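Local atomic coordinates of latency-associated nuclear antigen (Murid herpesvirus 4, PDB entry 4BLG), a protein that probably binds DNA through this C-terminal domain, which pairs with a second copy of itself, and takes part in gammaherpesvirus latency. Residues Lys53-Ile58 with Ser65-Cys70; Gln13-His18 with Leu104-Lys109. One frame throughout, in Å; residues are numbered along the deposited sequence.

Interaction 1 of 2, residues Lys53-Ile58 with Ser65-Cys70. With PO4 (phosphate ion), chain E.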
loop_
_atom_site.group_PDB
_atom_site.type_symbol
_atom_site.label_atom_id
_atom_site.label_comp_id
_atom_site.label_asym_id
_atom_site.label_seq_id
_atom_site.Cartn_x
_atom_site.Cartn_y
_atom_site.Cartn_z
ATOM N N LYS A 53 10.220 7.125 -11.539
ATOM C CA LYS A 53 9.762 7.078 -12.931
ATOM C C LYS A 53 8.351 6.505 -13.021
ATOM O O LYS A 53 7.466 7.124 -13.618
ATOM C CB LYS A 53 10.704 6.253 -13.807
ATOM C CG LYS A 53 10.356 6.271 -15.302
ATOM C CD LYS A 53 11.370 5.451 -16.108
ATOM C CE LYS A 53 10.934 5.218 -17.554
ATOM N NZ LYS A 53 12.083 4.858 -18.457
ATOM N N LEU A 54 8.141 5.326 -12.428
ATOM C CA LEU A 54 6.848 4.647 -12.529
ATOM C C LEU A 54 5.758 5.507 -11.916
ATOM O O LEU A 54 4.616 5.497 -12.355
ATOM C CB LEU A 54 6.878 3.280 -11.838
ATOM C CG LEU A 54 7.192 2.066 -12.712
ATOM C CD1 LEU A 54 8.400 2.316 -13.573
ATOM C CD2 LEU A 54 7.396 0.826 -11.853
ATOM N N HIS A 55 6.126 6.262 -10.897
ATOM C CA HIS A 55 5.169 7.100 -10.203
ATOM C C HIS A 55 4.646 8.192 -11.126
ATOM O O HIS A 55 3.441 8.444 -11.164
ATOM C CB HIS A 55 5.793 7.735 -8.971
ATOM C CG HIS A 55 5.030 8.913 -8.464
ATOM N ND1 HIS A 55 3.821 8.792 -7.812
ATOM C CD2 HIS A 55 5.289 10.238 -8.538
ATOM C CE1 HIS A 55 3.375 9.995 -7.495
ATOM N NE2 HIS A 55 4.250 10.890 -7.921
ATOM N N LYS A 56 5.536 8.862 -11.852
ATOM C CA LYS A 56 5.070 9.904 -12.774
ATOM C C LYS A 56 4.333 9.258 -13.969
ATOM O O LYS A 56 3.423 9.852 -14.532
ATOM C CB LYS A 56 6.216 10.847 -13.237
ATOM C CG LYS A 56 6.936 11.704 -12.133
ATOM C CD LYS A 56 6.235 13.026 -11.693
ATOM C CE LYS A 56 7.061 13.720 -10.585
ATOM N NZ LYS A 56 6.306 14.276 -9.423
ATOM N N CYS A 57 4.704 8.031 -14.331
ATOM C CA CYS A 57 4.134 7.385 -15.518
ATOM C C CYS A 57 2.821 6.606 -15.340
ATOM O O CYS A 57 1.954 6.654 -16.211
ATOM C CB CYS A 57 5.171 6.461 -16.157
ATOM S SG CYS A 57 6.515 7.360 -16.927
ATOM N N ILE A 58 2.679 5.871 -14.242
ATOM C CA ILE A 58 1.485 5.051 -14.034
ATOM C C ILE A 58 0.381 5.894 -13.408
ATOM O O ILE A 58 0.043 5.756 -12.218
ATOM C CB ILE A 58 1.794 3.807 -13.178
ATOM C CG1 ILE A 58 2.891 2.979 -13.859
ATOM C CG2 ILE A 58 0.550 2.949 -12.999
ATOM C CD1 ILE A 58 3.488 1.888 -12.979
ATOM N N SER A 65 -1.602 6.339 -8.839
ATOM C CA SER A 65 -0.477 5.816 -8.083
ATOM C C SER A 65 -0.034 6.737 -6.959
ATOM O O SER A 65 -0.017 7.959 -7.088
ATOM C CB SER A 65 0.707 5.510 -8.997
ATOM O OG SER A 65 0.390 4.473 -9.906
ATOM N N THR A 66 0.318 6.111 -5.848
ATOM C CA THR A 66 0.858 6.800 -4.699
ATOM C C THR A 66 2.270 7.271 -5.004
ATOM O O THR A 66 2.892 6.803 -5.965
ATOM C CB THR A 66 0.974 5.840 -3.522
ATOM O OG1 THR A 66 1.905 4.803 -3.859
ATOM C CG2 THR A 66 -0.361 5.227 -3.205
ATOM N N PRO A 67 2.788 8.194 -4.188
ATOM C CA PRO A 67 4.228 8.461 -4.258
ATOM C C PRO A 67 5.005 7.223 -3.853
ATOM O O PRO A 67 4.407 6.233 -3.395
ATOM C CB PRO A 67 4.438 9.595 -3.254
ATOM C CG PRO A 67 3.166 9.720 -2.489
ATOM C CD PRO A 67 2.080 9.142 -3.318
ATOM N N VAL A 68 6.317 7.264 -4.043
ATOM C CA VAL A 68 7.172 6.157 -3.653
ATOM C C VAL A 68 7.353 6.196 -2.134
ATOM O O VAL A 68 7.628 7.253 -1.578
ATOM C CB VAL A 68 8.548 6.255 -4.330
ATOM C CG1 VAL A 68 9.433 5.100 -3.914
ATOM C CG2 VAL A 68 8.402 6.301 -5.860
ATOM N N SER A 69 7.180 5.052 -1.476
ATOM C CA SER A 69 7.534 4.910 -0.061
ATOM C C SER A 69 8.452 3.692 0.148
ATOM O O SER A 69 9.021 3.164 -0.812
ATOM C CB SER A 69 6.282 4.804 0.806
ATOM O OG SER A 69 6.603 4.921 2.177
ATOM N N CYS A 70 8.622 3.279 1.403
ATOM C CA CYS A 70 9.521 2.172 1.746
ATOM C C CYS A 70 8.750 1.047 2.412
ATOM O O CYS A 70 7.821 1.295 3.178
ATOM C CB CYS A 70 10.608 2.634 2.729
ATOM S SG CYS A 70 11.537 4.082 2.225
HETATM P P PO4 E . 11.499 6.701 -21.127
HETATM O O1 PO4 E . 11.626 5.242 -20.758
HETATM O O2 PO4 E . 10.151 7.217 -20.685
HETATM O O3 PO4 E . 12.590 7.489 -20.442
HETATM O O4 PO4 E . 11.631 6.854 -22.624
#
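The imidazole of His55 lies alongside the backbone of Thr66 and Pro67, where helix 48-57 packs against the bulged strand 64-70 of the antiparallel sheet in this LANA DNA-binding domain. Swung anti to the backbone N (chi1 162°), the ring leaves the helix beside the strand and presents ND1 to Thr66 O at 2.9 Å. That bond is bent, with 138° at the hydrogen, and the donor stands above the carbonyl plane instead of on a lone pair. Next to it the ring carbon CE1 comes within 3.7 Å of Pro67 CA, while His55 CB touches Val68 CG2 at 4.3 Å.

Ile58 is the first residue beyond the helix, and its carbonyl is taken up by a side chain from the strand: Ser65 OG donates to Ile58 O at 2.7 Å. The same hydroxyl also hydrogen-bonds to Ser88 OG on the neighbouring strand 84-90, so it ties the residue just past the helix to two strands. Thr66 and Pro67 meanwhile pack on Cys70 and Ser69 of the second subunit, which places the histidine just behind the dimer interface. Ser65 OG lies in the carbonyl plane of Ile58, and Ile58 CG2 lies 3.5 Å from Ser65 OG.

Interaction 2 of 2, residues Gln13-His18 with Leu104-Lys109. With PO4 (phosphate ion), chain E.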
loop_
_atom_site.group_PDB
_atom_site.type_symbol
_atom_site.label_atom_id
_atom_site.label_comp_id
_atom_site.label_asym_id
_atom_site.label_seq_id
_atom_site.Cartn_x
_atom_site.Cartn_y
_atom_site.Cartn_z
ATOM N N GLN A 13 8.400 10.580 -21.361
ATOM C CA GLN A 13 7.463 10.597 -22.469
ATOM C C GLN A 13 7.427 9.235 -23.129
ATOM O O GLN A 13 6.372 8.788 -23.545
ATOM C CB GLN A 13 7.843 11.654 -23.500
ATOM C CG GLN A 13 6.931 11.662 -24.707
ATOM C CD GLN A 13 7.388 12.629 -25.765
ATOM O OE1 GLN A 13 7.101 13.820 -25.694
ATOM N NE2 GLN A 13 8.111 12.124 -26.756
ATOM N N GLY A 14 8.583 8.581 -23.222
ATOM C CA GLY A 14 8.669 7.265 -23.829
ATOM C C GLY A 14 7.802 6.236 -23.120
ATOM O O GLY A 14 6.906 5.635 -23.702
ATOM N N MET A 15 8.051 6.021 -21.840
ATOM C CA MET A 15 7.244 5.047 -21.126
ATOM C C MET A 15 5.762 5.433 -21.137
ATOM O O MET A 15 4.898 4.568 -21.253
ATOM C CB MET A 15 7.726 4.865 -19.699
ATOM C CG MET A 15 6.831 3.915 -18.931
ATOM S SD MET A 15 7.538 3.328 -17.398
ATOM C CE MET A 15 6.602 1.810 -17.197
ATOM N N ARG A 16 5.467 6.724 -21.037
ATOM C CA ARG A 16 4.076 7.177 -21.014
ATOM C C ARG A 16 3.345 6.797 -22.305
ATOM O O ARG A 16 2.252 6.213 -22.290
ATOM C CB ARG A 16 4.011 8.693 -20.771
ATOM C CG ARG A 16 4.179 9.066 -19.294
ATOM C CD ARG A 16 3.969 10.551 -19.029
ATOM N NE ARG A 16 5.079 11.377 -19.502
ATOM C CZ ARG A 16 5.061 12.135 -20.599
ATOM N NH1 ARG A 16 3.990 12.196 -21.381
ATOM N NH2 ARG A 16 6.134 12.844 -20.920
ATOM N N ARG A 17 3.977 7.099 -23.430
ATOM C CA ARG A 17 3.361 6.867 -24.711
ATOM C C ARG A 17 3.184 5.366 -24.881
ATOM O O ARG A 17 2.151 4.900 -25.363
ATOM C CB ARG A 17 4.197 7.489 -25.839
ATOM C CG ARG A 17 4.160 9.019 -25.850
ATOM C CD ARG A 17 5.003 9.632 -26.968
ATOM N NE ARG A 17 4.632 11.025 -27.196
ATOM C CZ ARG A 17 5.039 11.767 -28.224
ATOM N NH1 ARG A 17 5.851 11.270 -29.152
ATOM N NH2 ARG A 17 4.625 13.022 -28.331
ATOM N N HIS A 18 4.179 4.610 -24.430
ATOM C CA HIS A 18 4.119 3.172 -24.550
ATOM C C HIS A 18 2.854 2.673 -23.878
ATOM O O HIS A 18 2.060 1.973 -24.498
ATOM C CB HIS A 18 5.337 2.495 -23.927
ATOM C CG HIS A 18 5.185 1.010 -23.810
ATOM N ND1 HIS A 18 5.353 0.154 -24.878
ATOM C CD2 HIS A 18 4.838 0.231 -22.760
ATOM C CE1 HIS A 18 5.133 -1.087 -24.486
ATOM N NE2 HIS A 18 4.823 -1.067 -23.204
ATOM N N LEU A 104 5.003 -4.645 -16.559
ATOM C CA LEU A 104 6.114 -5.580 -16.411
ATOM C C LEU A 104 6.674 -6.078 -17.742
ATOM O O LEU A 104 7.830 -6.498 -17.805
ATOM C CB LEU A 104 5.722 -6.774 -15.538
ATOM C CG LEU A 104 5.492 -6.508 -14.044
ATOM C CD1 LEU A 104 5.252 -7.830 -13.329
ATOM C CD2 LEU A 104 6.655 -5.766 -13.406
ATOM N N ALA A 105 5.877 -6.061 -18.804
ATOM C CA ALA A 105 6.446 -6.336 -20.124
ATOM C C ALA A 105 7.481 -5.264 -20.445
ATOM O O ALA A 105 8.596 -5.572 -20.872
ATOM C CB ALA A 105 5.367 -6.380 -21.190
ATOM N N TYR A 106 7.124 -4.002 -20.235
ATOM C CA TYR A 106 8.107 -2.928 -20.425
ATOM C C TYR A 106 9.344 -3.097 -19.512
ATOM O O TYR A 106 10.487 -3.114 -19.987
ATOM C CB TYR A 106 7.445 -1.559 -20.213
ATOM C CG TYR A 106 8.293 -0.364 -20.614
ATOM C CD1 TYR A 106 9.143 0.245 -19.706
ATOM C CD2 TYR A 106 8.229 0.162 -21.900
ATOM C CE1 TYR A 106 9.916 1.343 -20.067
ATOM C CE2 TYR A 106 8.995 1.257 -22.268
ATOM C CZ TYR A 106 9.836 1.845 -21.342
ATOM O OH TYR A 106 10.605 2.934 -21.690
ATOM N N CYS A 107 9.116 -3.261 -18.208
ATOM C CA CYS A 107 10.210 -3.299 -17.229
ATOM C C CYS A 107 11.109 -4.512 -17.378
ATOM O O CYS A 107 12.280 -4.472 -17.005
ATOM C CB CYS A 107 9.664 -3.281 -15.796
ATOM S SG CYS A 107 8.856 -1.763 -15.365
ATOM N N GLU A 108 10.552 -5.591 -17.912
ATOM C CA GLU A 108 11.299 -6.819 -18.119
ATOM C C GLU A 108 12.497 -6.560 -19.032
ATOM O O GLU A 108 13.518 -7.242 -18.941
ATOM C CB GLU A 108 10.387 -7.886 -18.726
ATOM C CG GLU A 108 11.087 -9.176 -19.091
ATOM C CD GLU A 108 10.857 -9.555 -20.537
ATOM O OE1 GLU A 108 9.712 -9.926 -20.877
ATOM O OE2 GLU A 108 11.814 -9.467 -21.336
ATOM N N LYS A 109 12.371 -5.564 -19.905
ATOM C CA LYS A 109 13.459 -5.191 -20.809
ATOM C C LYS A 109 14.270 -4.033 -20.249
ATOM O O LYS A 109 15.493 -4.025 -20.345
ATOM C CB LYS A 109 12.919 -4.772 -22.176
ATOM C CG LYS A 109 12.199 -5.868 -22.915
ATOM C CD LYS A 109 13.194 -6.848 -23.534
ATOM C CE LYS A 109 12.495 -8.058 -24.127
ATOM N NZ LYS A 109 13.272 -9.297 -23.878
HETATM P P PO4 E . 11.499 6.701 -21.127
HETATM O O1 PO4 E . 11.626 5.242 -20.758
HETATM O O2 PO4 E . 10.151 7.217 -20.685
HETATM O O3 PO4 E . 12.590 7.489 -20.442
HETATM O O4 PO4 E . 11.631 6.854 -22.624
#
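Helices 13-22 and 93-110 come closest, within the segments 13-18 and 104-109, at Met15 and Tyr106, whose CA atoms are 8.1 Å apart, and no hydrogen bond joins the two segments directly. The gap is bridged by the Tyr106 ring, which reaches toward helix 13-22 and is met by residues one helical turn apart. With its CG anti to the backbone N (chi1 176°), Met15 runs extended beside the ring: CG lies over one face near the rim, SD sits 4.7 Å from the ring centroid in an oblique Met-aromatic contact, and CE touches Tyr106 CD1 at 3.9 Å. His18 slides past the tyrosine in the opposite direction, and Tyr106 CD2 rests over one face of the imidazole, 3.5 Å from His18 CD2. Their planes are inclined at 45°, too oblique for either a stack or an edge-to-face pair.

Beyond the ring, a phosphate ion, probably from the crystallisation liquor, joins the helices. Tyr106 OH donates to its O1 at 2.7 Å, and Met15 N, in the first turn of helix 13-22, gives O2 a nearly straight bond (172°) of 2.7 Å; Gly14 CA lies 3.2 Å from O4. Lys53 NZ also reaches O1, at a modelled distance too short to be taken literally. The helix-start amide, the hydroxyl and, less certainly, the ammonium group make a small site whose lysine charge would probably attract an anion.

How the interactions relate
From the N terminus the chain first forms helix 13-22, and interaction 2 closes a long loop when helix 93-110 returns to it. Interaction 1 closes a much shorter loop, from helix 48-57 to strand 64-70, wholly within the longer one; the two nest and do not cross. Helix 48-57 is the common element: one side faces the sheet, while another meets helix 13-22, where Cys57 SG lies 3.7 Å from Arg16 CG and Lys53 CE 3.9 Å from Met15 CB. The phosphate touches residues of both contacts. Together they illustrate how a short-range contact of helix with strand and a long-range contact of helix with helix can be linked through one helix.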